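Local coordinates for CRISPR-associated protein CasA/Cse1 (Thermus thermophilus, PDB 4AN8), which serves as a subunit of the CRISPR RNA-guided Cascade complex and probably helps to defend the bacterium against viruses and plasmids, at residues A190-T195 against L293-S298; R243-P248 against H277-V282; M281-L286 against K317-L322; T342-G347 against R360-L365. One frame throughout, in Å; residues are numbered along the deposited sequence. Where two conformers were deposited one is given.

Contact 1: residues A190-T195 against L293-S298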
loop_
_atom_site.group_PDB
_atom_site.type_symbol
_atom_site.label_atom_id
_atom_site.label_comp_id
_atom_site.label_asym_id
_atom_site.label_seq_id
_atom_site.Cartn_x
_atom_site.Cartn_y
_atom_site.Cartn_z
ATOM N N ALA A 190 -1.632 -2.015 -4.529
ATOM C CA ALA A 190 -1.961 -1.149 -3.418
ATOM C C ALA A 190 -2.065 -2.008 -2.165
ATOM O O ALA A 190 -2.662 -3.071 -2.202
ATOM C CB ALA A 190 -3.284 -0.468 -3.700
ATOM N N LEU A 191 -1.486 -1.562 -1.061
ATOM C CA LEU A 191 -1.530 -2.357 0.170
ATOM C C LEU A 191 -2.601 -1.858 1.149
ATOM O O LEU A 191 -2.647 -0.661 1.463
ATOM C CB LEU A 191 -0.162 -2.354 0.846
ATOM C CG LEU A 191 0.951 -2.898 -0.069
ATOM C CD1 LEU A 191 2.299 -2.893 0.674
ATOM C CD2 LEU A 191 0.613 -4.309 -0.586
ATOM N N PHE A 192 -3.449 -2.773 1.619
ATOM C CA PHE A 192 -4.472 -2.437 2.609
ATOM C C PHE A 192 -3.971 -2.643 4.031
ATOM O O PHE A 192 -3.652 -3.773 4.446
ATOM C CB PHE A 192 -5.762 -3.224 2.379
ATOM C CG PHE A 192 -6.467 -2.845 1.118
ATOM C CD1 PHE A 192 -5.968 -3.238 -0.114
ATOM C CD2 PHE A 192 -7.620 -2.075 1.154
ATOM C CE1 PHE A 192 -6.615 -2.891 -1.285
ATOM C CE2 PHE A 192 -8.276 -1.709 -0.027
ATOM C CZ PHE A 192 -7.775 -2.120 -1.245
ATOM N N LEU A 193 -3.913 -1.546 4.775
ATOM C CA LEU A 193 -3.432 -1.600 6.149
ATOM C C LEU A 193 -4.418 -0.994 7.131
ATOM O O LEU A 193 -4.344 0.190 7.437
ATOM C CB LEU A 193 -2.080 -0.884 6.268
ATOM C CG LEU A 193 -1.493 -0.913 7.674
ATOM C CD1 LEU A 193 -0.605 -2.155 7.843
ATOM C CD2 LEU A 193 -0.727 0.376 7.977
ATOM N N PRO A 194 -5.360 -1.803 7.629
ATOM C CA PRO A 194 -6.257 -1.315 8.674
ATOM C C PRO A 194 -5.445 -0.801 9.857
ATOM O O PRO A 194 -4.359 -1.317 10.150
ATOM C CB PRO A 194 -7.030 -2.561 9.081
ATOM C CG PRO A 194 -7.016 -3.399 7.868
ATOM C CD PRO A 194 -5.661 -3.189 7.247
ATOM N N THR A 195 -5.970 0.220 10.523
ATOM C CA THR A 195 -5.200 0.957 11.503
ATOM C C THR A 195 -6.070 1.254 12.711
ATOM O O THR A 195 -7.246 1.621 12.564
ATOM C CB THR A 195 -4.646 2.250 10.873
ATOM O OG1 THR A 195 -3.531 1.917 10.031
ATOM C CG2 THR A 195 -4.189 3.217 11.910
ATOM N N LEU A 293 -6.864 -8.961 -11.710
ATOM C CA LEU A 293 -5.782 -7.991 -11.594
ATOM C C LEU A 293 -5.742 -7.490 -10.159
ATOM O O LEU A 293 -6.780 -7.359 -9.520
ATOM C CB LEU A 293 -6.036 -6.809 -12.531
ATOM C CG LEU A 293 -5.633 -6.910 -14.001
ATOM C CD1 LEU A 293 -6.027 -8.234 -14.614
ATOM C CD2 LEU A 293 -6.275 -5.777 -14.763
ATOM N N VAL A 294 -4.549 -7.185 -9.668
ATOM C CA VAL A 294 -4.396 -6.577 -8.354
ATOM C C VAL A 294 -4.927 -5.142 -8.351
ATOM O O VAL A 294 -4.816 -4.438 -9.351
ATOM C CB VAL A 294 -2.924 -6.620 -7.903
ATOM C CG1 VAL A 294 -2.446 -8.080 -7.828
ATOM C CG2 VAL A 294 -2.016 -5.801 -8.853
ATOM N N LEU A 295 -5.545 -4.712 -7.255
ATOM C CA LEU A 295 -5.863 -3.297 -7.120
ATOM C C LEU A 295 -4.559 -2.531 -7.026
ATOM O O LEU A 295 -3.591 -2.972 -6.404
ATOM C CB LEU A 295 -6.765 -2.995 -5.925
ATOM C CG LEU A 295 -8.245 -2.919 -6.298
ATOM C CD1 LEU A 295 -8.713 -4.310 -6.784
ATOM C CD2 LEU A 295 -9.074 -2.432 -5.136
ATOM N N ARG A 296 -4.545 -1.375 -7.666
ATOM C CA ARG A 296 -3.309 -0.699 -7.967
ATOM C C ARG A 296 -3.597 0.794 -7.850
ATOM O O ARG A 296 -4.655 1.249 -8.249
ATOM C CB ARG A 296 -2.951 -1.075 -9.402
ATOM C CG ARG A 296 -1.536 -0.899 -9.802
ATOM C CD ARG A 296 -1.258 -1.795 -10.983
ATOM N NE ARG A 296 -0.002 -1.452 -11.639
ATOM C CZ ARG A 296 0.703 -2.305 -12.380
ATOM N NH1 ARG A 296 0.281 -3.565 -12.543
ATOM N NH2 ARG A 296 1.836 -1.904 -12.943
ATOM N N LEU A 297 -2.689 1.557 -7.272
ATOM C CA LEU A 297 -2.895 2.994 -7.227
ATOM C C LEU A 297 -2.656 3.569 -8.622
ATOM O O LEU A 297 -1.758 3.137 -9.346
ATOM C CB LEU A 297 -1.984 3.643 -6.191
ATOM C CG LEU A 297 -2.236 3.277 -4.728
ATOM C CD1 LEU A 297 -1.030 3.656 -3.865
ATOM C CD2 LEU A 297 -3.523 3.903 -4.176
ATOM N N SER A 298 -3.470 4.536 -9.014
ATOM C CA SER A 298 -3.361 5.080 -10.361
ATOM C C SER A 298 -3.086 6.579 -10.341
ATOM O O SER A 298 -3.554 7.304 -9.455
ATOM C CB SER A 298 -4.609 4.788 -11.179
ATOM O OG SER A 298 -4.551 5.502 -12.398
HETATM O O HOH W 1 -4.295 -4.353 -3.798
#
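Strand 191-195, an outer strand of a three-stranded antiparallel sheet, is held at its N-terminal end where A190 meets L295 and L297 of the chain that leaves strand 292-294. A single backbone bond crosses the contact: A190 N donates to L295 O at 2.9 Å and is almost straight (N-H...O 173°), with the donor tilted out of the carbonyl plane. The small methyl of A190 suits so close an approach of the two backbones. It lies 3.7 Å from the same oxygen, L295 O, and A190 CB also packs against L297 CG at 4.0 Å.

The partner here, the chain just after strand 292-294, joins this end of the sheet through that one bond and adds no strand. Pairing with strand 342-351 includes a backbone bond between L191 and L346. Two residues on from A190, F192 has CG beside its backbone N, anti to the carbonyl carbon (chi1 -67°), and this turns the ring toward L295. F192 CZ then meets L295 CD2 at 4.1 Å, the methyl lying at the ring edge near its plane. A water lies in the ring plane at another part of the rim, nearer CE1, and probably donates to A190 O (2.6 Å) or L295 O (3.0 Å), though more acceptors surround it than it has protons. R296, whose side chain starts away from the strand, is exposed, as befits its charge.

Contact 2: residues R243-P248 against H277-V282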
loop_
_atom_site.group_PDB
_atom_site.type_symbol
_atom_site.label_atom_id
_atom_site.label_comp_id
_atom_site.label_asym_id
_atom_site.label_seq_id
_atom_site.Cartn_x
_atom_site.Cartn_y
_atom_site.Cartn_z
ATOM N N ARG A 243 7.435 -15.544 4.026
ATOM C CA ARG A 243 8.503 -15.637 3.024
ATOM C C ARG A 243 8.298 -14.470 2.063
ATOM O O ARG A 243 9.222 -13.789 1.680
ATOM C CB ARG A 243 8.460 -16.987 2.272
ATOM C CG ARG A 243 9.394 -17.059 1.072
ATOM C CD ARG A 243 9.330 -18.431 0.328
ATOM N NE ARG A 243 9.664 -19.557 1.207
ATOM C CZ ARG A 243 8.764 -20.443 1.645
ATOM N NH1 ARG A 243 7.481 -20.370 1.279
ATOM N NH2 ARG A 243 9.143 -21.424 2.440
ATOM N N VAL A 244 7.059 -14.242 1.682
ATOM C CA VAL A 244 6.746 -13.093 0.853
ATOM C C VAL A 244 6.948 -11.732 1.552
ATOM O O VAL A 244 7.498 -10.836 0.954
ATOM C CB VAL A 244 5.377 -13.244 0.193
ATOM C CG1 VAL A 244 5.015 -11.975 -0.602
ATOM C CG2 VAL A 244 5.427 -14.453 -0.740
ATOM N N TYR A 245 6.554 -11.605 2.816
ATOM C CA TYR A 245 6.818 -10.388 3.608
ATOM C C TYR A 245 8.306 -10.042 3.698
ATOM O O TYR A 245 8.686 -8.881 3.867
ATOM C CB TYR A 245 6.314 -10.568 5.048
ATOM C CG TYR A 245 4.819 -10.400 5.253
ATOM C CD1 TYR A 245 3.948 -10.136 4.177
ATOM C CD2 TYR A 245 4.275 -10.515 6.526
ATOM C CE1 TYR A 245 2.590 -9.977 4.390
ATOM C CE2 TYR A 245 2.918 -10.355 6.748
ATOM C CZ TYR A 245 2.083 -10.084 5.690
ATOM O OH TYR A 245 0.741 -9.946 5.947
ATOM N N THR A 246 9.157 -11.059 3.642
ATOM C CA THR A 246 10.579 -10.822 3.804
ATOM C C THR A 246 11.360 -11.260 2.571
ATOM O O THR A 246 12.514 -11.627 2.664
ATOM C CB THR A 246 11.111 -11.569 5.045
ATOM O OG1 THR A 246 10.960 -12.982 4.850
ATOM C CG2 THR A 246 10.344 -11.107 6.333
ATOM N N TRP A 247 10.712 -11.214 1.413
ATOM C CA TRP A 247 11.327 -11.662 0.178
ATOM C C TRP A 247 12.666 -10.982 -0.158
ATOM O O TRP A 247 12.770 -9.745 -0.136
ATOM C CB TRP A 247 10.357 -11.406 -0.967
ATOM C CG TRP A 247 10.722 -12.116 -2.206
ATOM C CD1 TRP A 247 11.450 -11.622 -3.253
ATOM C CD2 TRP A 247 10.404 -13.477 -2.537
ATOM N NE1 TRP A 247 11.597 -12.596 -4.222
ATOM C CE2 TRP A 247 10.959 -13.741 -3.804
ATOM C CE3 TRP A 247 9.705 -14.496 -1.880
ATOM C CZ2 TRP A 247 10.824 -14.979 -4.436
ATOM C CZ3 TRP A 247 9.577 -15.727 -2.504
ATOM C CH2 TRP A 247 10.140 -15.958 -3.772
ATOM N N PRO A 248 13.689 -11.787 -0.539
ATOM C CA PRO A 248 14.949 -11.180 -0.990
ATOM C C PRO A 248 14.946 -10.857 -2.490
ATOM O O PRO A 248 15.430 -11.658 -3.289
ATOM C CB PRO A 248 15.978 -12.273 -0.685
ATOM C CG PRO A 248 15.216 -13.544 -0.926
ATOM C CD PRO A 248 13.770 -13.260 -0.494
ATOM N N HIS A 277 -0.591 -18.169 -4.064
ATOM C CA HIS A 277 -0.548 -17.244 -2.936
ATOM C C HIS A 277 -0.893 -15.797 -3.281
ATOM O O HIS A 277 -0.362 -15.222 -4.215
ATOM C CB HIS A 277 0.839 -17.290 -2.292
ATOM C CG HIS A 277 1.026 -16.297 -1.186
ATOM N ND1 HIS A 277 0.651 -16.551 0.115
ATOM C CD2 HIS A 277 1.546 -15.048 -1.191
ATOM C CE1 HIS A 277 0.948 -15.508 0.867
ATOM N NE2 HIS A 277 1.481 -14.578 0.097
ATOM N N ARG A 278 -1.782 -15.210 -2.502
ATOM C CA ARG A 278 -2.068 -13.786 -2.597
ATOM C C ARG A 278 -1.663 -13.147 -1.283
ATOM O O ARG A 278 -2.036 -13.614 -0.216
ATOM C CB ARG A 278 -3.563 -13.541 -2.851
ATOM C CG ARG A 278 -3.983 -12.072 -2.797
ATOM C CD ARG A 278 -5.438 -11.868 -3.260
ATOM N NE ARG A 278 -6.380 -12.700 -2.506
ATOM C CZ ARG A 278 -7.274 -12.218 -1.652
ATOM N NH1 ARG A 278 -7.359 -10.912 -1.467
ATOM N NH2 ARG A 278 -8.090 -13.031 -0.999
ATOM N N ASP A 279 -0.877 -12.089 -1.360
ATOM C CA ASP A 279 -0.459 -11.374 -0.159
ATOM C C ASP A 279 -1.704 -10.848 0.589
ATOM O O ASP A 279 -2.648 -10.356 -0.018
ATOM C CB ASP A 279 0.506 -10.241 -0.544
ATOM C CG ASP A 279 1.107 -9.552 0.655
ATOM O OD1 ASP A 279 0.345 -8.831 1.332
ATOM O OD2 ASP A 279 2.333 -9.694 0.904
ATOM N N PRO A 280 -1.720 -10.993 1.918
ATOM C CA PRO A 280 -2.860 -10.541 2.732
ATOM C C PRO A 280 -3.202 -9.063 2.516
ATOM O O PRO A 280 -4.350 -8.685 2.705
ATOM C CB PRO A 280 -2.354 -10.730 4.166
ATOM C CG PRO A 280 -1.374 -11.870 4.065
ATOM C CD PRO A 280 -0.700 -11.700 2.714
ATOM N N MET A 281 -2.236 -8.228 2.147
ATOM C CA MET A 281 -2.538 -6.806 2.023
ATOM C C MET A 281 -3.045 -6.424 0.636
ATOM O O MET A 281 -3.358 -5.255 0.365
ATOM C CB MET A 281 -1.332 -5.969 2.419
ATOM C CG MET A 281 -1.068 -6.005 3.928
ATOM S SD MET A 281 0.509 -5.212 4.332
ATOM C CE MET A 281 0.572 -5.492 6.115
ATOM N N VAL A 282 -3.144 -7.419 -0.243
ATOM C CA VAL A 282 -3.417 -7.153 -1.638
ATOM C C VAL A 282 -4.829 -7.566 -2.003
ATOM O O VAL A 282 -5.282 -8.632 -1.608
ATOM C CB VAL A 282 -2.405 -7.911 -2.529
ATOM C CG1 VAL A 282 -2.822 -7.868 -3.987
ATOM C CG2 VAL A 282 -1.000 -7.359 -2.313
#
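Y245 and V244, at the end of helix 241-245, pack against H277, D279 and P280, with no hydrogen bond passing between the segments. The tight part lies at Y245. With chi1 at -79° its CG stands beside the backbone N, and the long ring carries the phenol oxygen to the pyrrolidine of P280, where Y245 OH is 3.4 Å from P280 CG. Halfway along, D279 OD2 comes to the ring edge, near its plane, 3.5 Å from Y245 CE1; the carboxylate is turned 44° from the ring. Carbon-bound hydrogens at an aromatic rim are slightly positive, so a carboxylate oxygen is a reasonable neighbour there.

D279 also shapes its own loop, which lies between strands 261-273 and 284-286. D279 OD1 uses its anti lone pair to accept from M281 N at 2.8 Å, an Asx turn, while V282 N bonds to D279 O and closes a type I beta turn with P280 at its second position, where the fixed phi of proline fits. The other oxygen, D279 OD2, forms a salt bridge with R58 of helix 50-67, so both oxygens of this buried carboxylate are engaged.

Packing is looser toward the partly exposed H277. V244 and H277 approach from opposite directions, and V244 CG2 stops 4.0 Å from H277 CD2, obliquely to the imidazole. The other methyl, V244 CG1, reaches back to D279 OD2 at 3.8 Å.

Contact 3: residues M281-L286 against K317-L322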
loop_
_atom_site.group_PDB
_atom_site.type_symbol
_atom_site.label_atom_id
_atom_site.label_comp_id
_atom_site.label_asym_id
_atom_site.label_seq_id
_atom_site.Cartn_x
_atom_site.Cartn_y
_atom_site.Cartn_z
ATOM N N MET A 281 -2.236 -8.228 2.147
ATOM C CA MET A 281 -2.538 -6.806 2.023
ATOM C C MET A 281 -3.045 -6.424 0.636
ATOM O O MET A 281 -3.358 -5.255 0.365
ATOM C CB MET A 281 -1.332 -5.969 2.419
ATOM C CG MET A 281 -1.068 -6.005 3.928
ATOM S SD MET A 281 0.509 -5.212 4.332
ATOM C CE MET A 281 0.572 -5.492 6.115
ATOM N N VAL A 282 -3.144 -7.419 -0.243
ATOM C CA VAL A 282 -3.417 -7.153 -1.638
ATOM C C VAL A 282 -4.829 -7.566 -2.003
ATOM O O VAL A 282 -5.282 -8.632 -1.608
ATOM C CB VAL A 282 -2.405 -7.911 -2.529
ATOM C CG1 VAL A 282 -2.822 -7.868 -3.987
ATOM C CG2 VAL A 282 -1.000 -7.359 -2.313
ATOM N N ALA A 283 -5.526 -6.719 -2.758
ATOM C CA ALA A 283 -6.879 -6.989 -3.227
ATOM C C ALA A 283 -6.912 -7.217 -4.743
ATOM O O ALA A 283 -5.988 -6.852 -5.463
ATOM C CB ALA A 283 -7.769 -5.864 -2.866
ATOM N N GLN A 284 -7.978 -7.827 -5.240
ATOM C CA GLN A 284 -8.048 -8.103 -6.668
ATOM C C GLN A 284 -9.407 -7.737 -7.243
ATOM O O GLN A 284 -10.404 -7.624 -6.509
ATOM C CB GLN A 284 -7.695 -9.563 -6.967
ATOM C CG GLN A 284 -6.200 -9.871 -6.876
ATOM C CD GLN A 284 -5.884 -11.342 -7.138
ATOM O OE1 GLN A 284 -6.613 -12.231 -6.701
ATOM N NE2 GLN A 284 -4.800 -11.599 -7.874
ATOM N N ARG A 285 -9.416 -7.547 -8.559
ATOM C CA ARG A 285 -10.602 -7.161 -9.301
ATOM C C ARG A 285 -10.574 -7.874 -10.663
ATOM O O ARG A 285 -9.511 -8.353 -11.102
ATOM C CB ARG A 285 -10.580 -5.641 -9.476
ATOM C CG ARG A 285 -11.689 -5.078 -10.302
ATOM C CD ARG A 285 -11.258 -3.840 -11.092
ATOM N NE ARG A 285 -12.307 -3.458 -12.034
ATOM C CZ ARG A 285 -12.939 -2.291 -12.031
ATOM N NH1 ARG A 285 -12.614 -1.350 -11.152
ATOM N NH2 ARG A 285 -13.892 -2.062 -12.921
ATOM N N LEU A 286 -11.704 -7.936 -11.349
ATOM C CA LEU A 286 -11.712 -8.474 -12.715
ATOM C C LEU A 286 -11.533 -7.350 -13.733
ATOM O O LEU A 286 -12.033 -6.250 -13.531
ATOM C CB LEU A 286 -13.019 -9.210 -13.008
ATOM C CG LEU A 286 -13.261 -10.508 -12.221
ATOM C CD1 LEU A 286 -14.534 -11.186 -12.678
ATOM C CD2 LEU A 286 -12.067 -11.445 -12.359
ATOM N N LYS A 317 -11.571 -9.773 -5.251
ATOM C CA LYS A 317 -11.171 -10.269 -3.928
ATOM C C LYS A 317 -10.712 -9.173 -2.966
ATOM O O LYS A 317 -9.818 -8.400 -3.268
ATOM C CB LYS A 317 -10.105 -11.347 -4.048
ATOM C CG LYS A 317 -10.683 -12.718 -4.171
ATOM C CD LYS A 317 -9.788 -13.588 -4.999
ATOM C CE LYS A 317 -10.498 -14.865 -5.385
ATOM N NZ LYS A 317 -9.735 -15.565 -6.445
ATOM N N VAL A 318 -11.336 -9.135 -1.799
ATOM C CA VAL A 318 -10.967 -8.212 -0.742
ATOM C C VAL A 318 -9.599 -8.595 -0.170
ATOM O O VAL A 318 -9.209 -9.764 -0.168
ATOM C CB VAL A 318 -12.027 -8.242 0.355
ATOM C CG1 VAL A 318 -11.737 -7.214 1.419
ATOM C CG2 VAL A 318 -13.397 -7.985 -0.249
ATOM N N ALA A 319 -8.833 -7.615 0.274
ATOM C CA ALA A 319 -7.582 -7.936 0.949
ATOM C C ALA A 319 -7.931 -8.673 2.246
ATOM O O ALA A 319 -8.890 -8.281 2.944
ATOM C CB ALA A 319 -6.797 -6.653 1.257
ATOM N N ALA A 320 -7.157 -9.719 2.564
ATOM C CA ALA A 320 -7.355 -10.501 3.792
ATOM C C ALA A 320 -7.249 -9.647 5.069
ATOM O O ALA A 320 -8.047 -9.816 6.004
ATOM C CB ALA A 320 -6.376 -11.726 3.850
ATOM N N THR A 321 -6.284 -8.723 5.106
ATOM C CA THR A 321 -6.188 -7.804 6.242
ATOM C C THR A 321 -7.485 -7.044 6.452
ATOM O O THR A 321 -7.906 -6.830 7.583
ATOM C CB THR A 321 -5.010 -6.787 6.120
ATOM O OG1 THR A 321 -5.148 -5.995 4.914
ATOM C CG2 THR A 321 -3.636 -7.525 6.140
ATOM N N LEU A 322 -8.112 -6.607 5.370
ATOM C CA LEU A 322 -9.372 -5.847 5.475
ATOM C C LEU A 322 -10.524 -6.779 5.885
ATOM O O LEU A 322 -11.355 -6.430 6.711
ATOM C CB LEU A 322 -9.692 -5.122 4.161
ATOM C CG LEU A 322 -11.049 -4.388 4.069
ATOM C CD1 LEU A 322 -11.167 -3.369 5.190
ATOM C CD2 LEU A 322 -11.252 -3.702 2.723
HETATM O O HOH W 2 -5.376 -10.824 0.482
#
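Q284 and K317 form a single antiparallel bridge, a hydrogen-bonded pair, just before the chain turns at A319, the N-cap position of helix 320-333. Q284 N donates to K317 O and K317 N to Q284 O, each at 2.8 Å, but the first donor lies in the carbonyl plane on a lone pair whereas the second stands well above it. The two side chains lie side by side and point the same way. Q284 OE1 comes to 3.8 Å from K317 CD, while the amine of the exposed lysine leads away.

Next along the chain two alanines meet where the backbones run close, A283 CA and A319 CA being 4.3 Å apart. Their small methyls touch, and A283 CB also lies close to K317 O. At the helix start a water links the segments, donating to V282 O and accepting from A320 N.

T321 is turned with OG1 between its backbone N and carbonyl carbon (chi1 59°), which sends the hydroxyl to F192 O of strand 191-195 and leaves the methyl for M281. The methionine chain runs aslant to the threonine, and T321 CG2 rests on M281 CG at 3.7 Å.

Contact 4: residues T342-G347 against R360-L365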
loop_
_atom_site.group_PDB
_atom_site.type_symbol
_atom_site.label_atom_id
_atom_site.label_comp_id
_atom_site.label_asym_id
_atom_site.label_seq_id
_atom_site.Cartn_x
_atom_site.Cartn_y
_atom_site.Cartn_z
ATOM N N THR A 342 -9.375 2.801 11.337
ATOM C CA THR A 342 -9.362 3.348 9.979
ATOM C C THR A 342 -8.691 2.418 8.973
ATOM O O THR A 342 -8.165 1.369 9.339
ATOM C CB THR A 342 -8.690 4.728 9.891
ATOM O OG1 THR A 342 -7.277 4.579 10.024
ATOM C CG2 THR A 342 -9.198 5.661 10.945
ATOM N N LEU A 343 -8.707 2.809 7.706
ATOM C CA LEU A 343 -8.022 2.038 6.669
ATOM C C LEU A 343 -6.983 2.894 5.972
ATOM O O LEU A 343 -7.319 3.936 5.377
ATOM C CB LEU A 343 -9.022 1.529 5.642
ATOM C CG LEU A 343 -8.554 0.741 4.416
ATOM C CD1 LEU A 343 -7.920 -0.616 4.801
ATOM C CD2 LEU A 343 -9.732 0.544 3.444
ATOM N N ARG A 344 -5.721 2.477 6.042
ATOM C CA ARG A 344 -4.694 3.138 5.245
ATOM C C ARG A 344 -4.394 2.353 3.976
ATOM O O ARG A 344 -4.297 1.124 4.009
ATOM C CB ARG A 344 -3.431 3.334 6.056
ATOM C CG ARG A 344 -3.665 4.156 7.272
ATOM C CD ARG A 344 -2.367 4.594 7.840
ATOM N NE ARG A 344 -2.559 5.735 8.723
ATOM C CZ ARG A 344 -1.612 6.628 8.971
ATOM N NH1 ARG A 344 -0.420 6.502 8.392
ATOM N NH2 ARG A 344 -1.858 7.644 9.789
ATOM N N VAL A 345 -4.281 3.047 2.855
ATOM C CA VAL A 345 -3.817 2.408 1.635
ATOM C C VAL A 345 -2.434 2.956 1.312
ATOM O O VAL A 345 -2.238 4.170 1.268
ATOM C CB VAL A 345 -4.760 2.629 0.454
ATOM C CG1 VAL A 345 -4.215 1.893 -0.786
ATOM C CG2 VAL A 345 -6.182 2.132 0.803
ATOM N N LEU A 346 -1.476 2.054 1.131
ATOM C CA LEU A 346 -0.081 2.406 0.859
ATOM C C LEU A 346 0.412 1.713 -0.409
ATOM O O LEU A 346 0.110 0.544 -0.637
ATOM C CB LEU A 346 0.810 1.975 2.031
ATOM C CG LEU A 346 0.341 2.338 3.432
ATOM C CD1 LEU A 346 1.210 1.659 4.504
ATOM C CD2 LEU A 346 0.295 3.851 3.614
ATOM N N GLY A 347 1.180 2.417 -1.226
ATOM C CA GLY A 347 1.730 1.827 -2.437
ATOM C C GLY A 347 2.375 2.834 -3.394
ATOM O O GLY A 347 2.454 4.020 -3.092
ATOM N N ARG A 360 -0.093 7.631 0.239
ATOM C CA ARG A 360 -0.750 7.179 1.449
ATOM C C ARG A 360 -2.201 7.663 1.421
ATOM O O ARG A 360 -2.468 8.861 1.405
ATOM C CB ARG A 360 -0.024 7.724 2.687
ATOM C CG ARG A 360 -0.788 7.585 4.013
ATOM C CD ARG A 360 0.154 7.474 5.243
ATOM N NE ARG A 360 1.333 8.318 5.092
ATOM C CZ ARG A 360 2.588 7.948 5.330
ATOM N NH1 ARG A 360 2.887 6.742 5.757
ATOM N NH2 ARG A 360 3.561 8.814 5.134
ATOM N N GLU A 361 -3.150 6.738 1.403
ATOM C CA GLU A 361 -4.546 7.152 1.504
ATOM C C GLU A 361 -5.220 6.657 2.782
ATOM O O GLU A 361 -4.941 5.572 3.256
ATOM C CB GLU A 361 -5.327 6.763 0.257
ATOM C CG GLU A 361 -5.404 7.912 -0.698
ATOM C CD GLU A 361 -5.486 7.480 -2.128
ATOM O OE1 GLU A 361 -6.301 6.571 -2.429
ATOM O OE2 GLU A 361 -4.730 8.058 -2.945
ATOM N N VAL A 362 -6.089 7.483 3.348
ATOM C CA VAL A 362 -6.742 7.143 4.588
ATOM C C VAL A 362 -8.261 7.139 4.373
ATOM O O VAL A 362 -8.823 8.067 3.777
ATOM C CB VAL A 362 -6.346 8.125 5.707
ATOM C CG1 VAL A 362 -6.907 7.667 7.044
ATOM C CG2 VAL A 362 -4.838 8.241 5.791
ATOM N N TYR A 363 -8.921 6.083 4.835
ATOM C CA TYR A 363 -10.374 5.980 4.701
ATOM C C TYR A 363 -10.944 5.519 6.022
ATOM O O TYR A 363 -10.251 4.870 6.801
ATOM C CB TYR A 363 -10.764 4.977 3.621
ATOM C CG TYR A 363 -10.279 5.354 2.255
ATOM C CD1 TYR A 363 -10.974 6.280 1.494
ATOM C CD2 TYR A 363 -9.111 4.813 1.737
ATOM C CE1 TYR A 363 -10.530 6.657 0.258
ATOM C CE2 TYR A 363 -8.651 5.181 0.486
ATOM C CZ TYR A 363 -9.362 6.106 -0.252
ATOM O OH TYR A 363 -8.935 6.485 -1.503
ATOM N N PRO A 364 -12.208 5.863 6.291
ATOM C CA PRO A 364 -12.841 5.192 7.426
ATOM C C PRO A 364 -12.920 3.704 7.129
ATOM O O PRO A 364 -12.783 3.296 5.969
ATOM C CB PRO A 364 -14.242 5.823 7.495
ATOM C CG PRO A 364 -14.414 6.590 6.239
ATOM C CD PRO A 364 -13.050 6.917 5.704
ATOM N N LEU A 365 -13.090 2.901 8.169
ATOM C CA LEU A 365 -13.325 1.476 8.013
ATOM C C LEU A 365 -14.663 1.168 8.672
ATOM O O LEU A 365 -14.732 0.874 9.865
ATOM C CB LEU A 365 -12.205 0.667 8.661
ATOM C CG LEU A 365 -11.994 -0.703 8.043
ATOM C CD1 LEU A 365 -10.637 -1.261 8.409
ATOM C CD2 LEU A 365 -13.106 -1.649 8.484
#
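Strands 342-347 and 360-364 run antiparallel, their directions 160° apart, and L343 with Y363 and V345 with E361 are the hydrogen-bonded pairs, joined by bonds such as V345 N to E361 O at 2.6 Å. On the face carrying these four residues, V345 CG2 lies at the edge of the Y363 ring, 3.9 Å from Y363 CE2, and the tyrosine reaches along its own strand to bond Y363 OH to E361 OE1 at 2.8 Å. The phenol thereby meets a polar partner. L365, just beyond the strand, adds its methyl L365 CD1 at 4.2 Å from L343 CB.

The other face bears R344, L346, R360 and V362. R344 has CG beside its backbone N (chi1 -59°) and R360 has CG anti to it (chi1 167°); on oppositely running strands this leans both chains the same way, R344 NH1 being 3.3 Å from R360 CD. Both bridge to E53 of helix 50-67, each using a different carboxylate oxygen, so the two positive groups probably share one compensating charge. L346 CD2 packs on the aliphatic part of R360. The two strands form the beta hairpin 342-351/354-364, which with strand 191-195 makes a three-stranded antiparallel sheet.

From the N terminus, contact 1 opens first, at residue 190, and its loop closes only at 298. Contact 2 lies wholly within that loop, tying the end of helix 241-245 to the turn at 279-282. Contact 3 begins on residues M281 and V282 where contact 2 ends, and it crosses contact 1 because its second segment, 317-322, follows 298. Contact 4 closes later, as a hairpin in series with the others. Strand 191-195 unites the group: it pairs with strand 342-351 of contact 4, while F192 bonds to M281 and T321 of contact 3. Contacts 2 and 4 do not touch, their nearest atoms being about 7 Å apart.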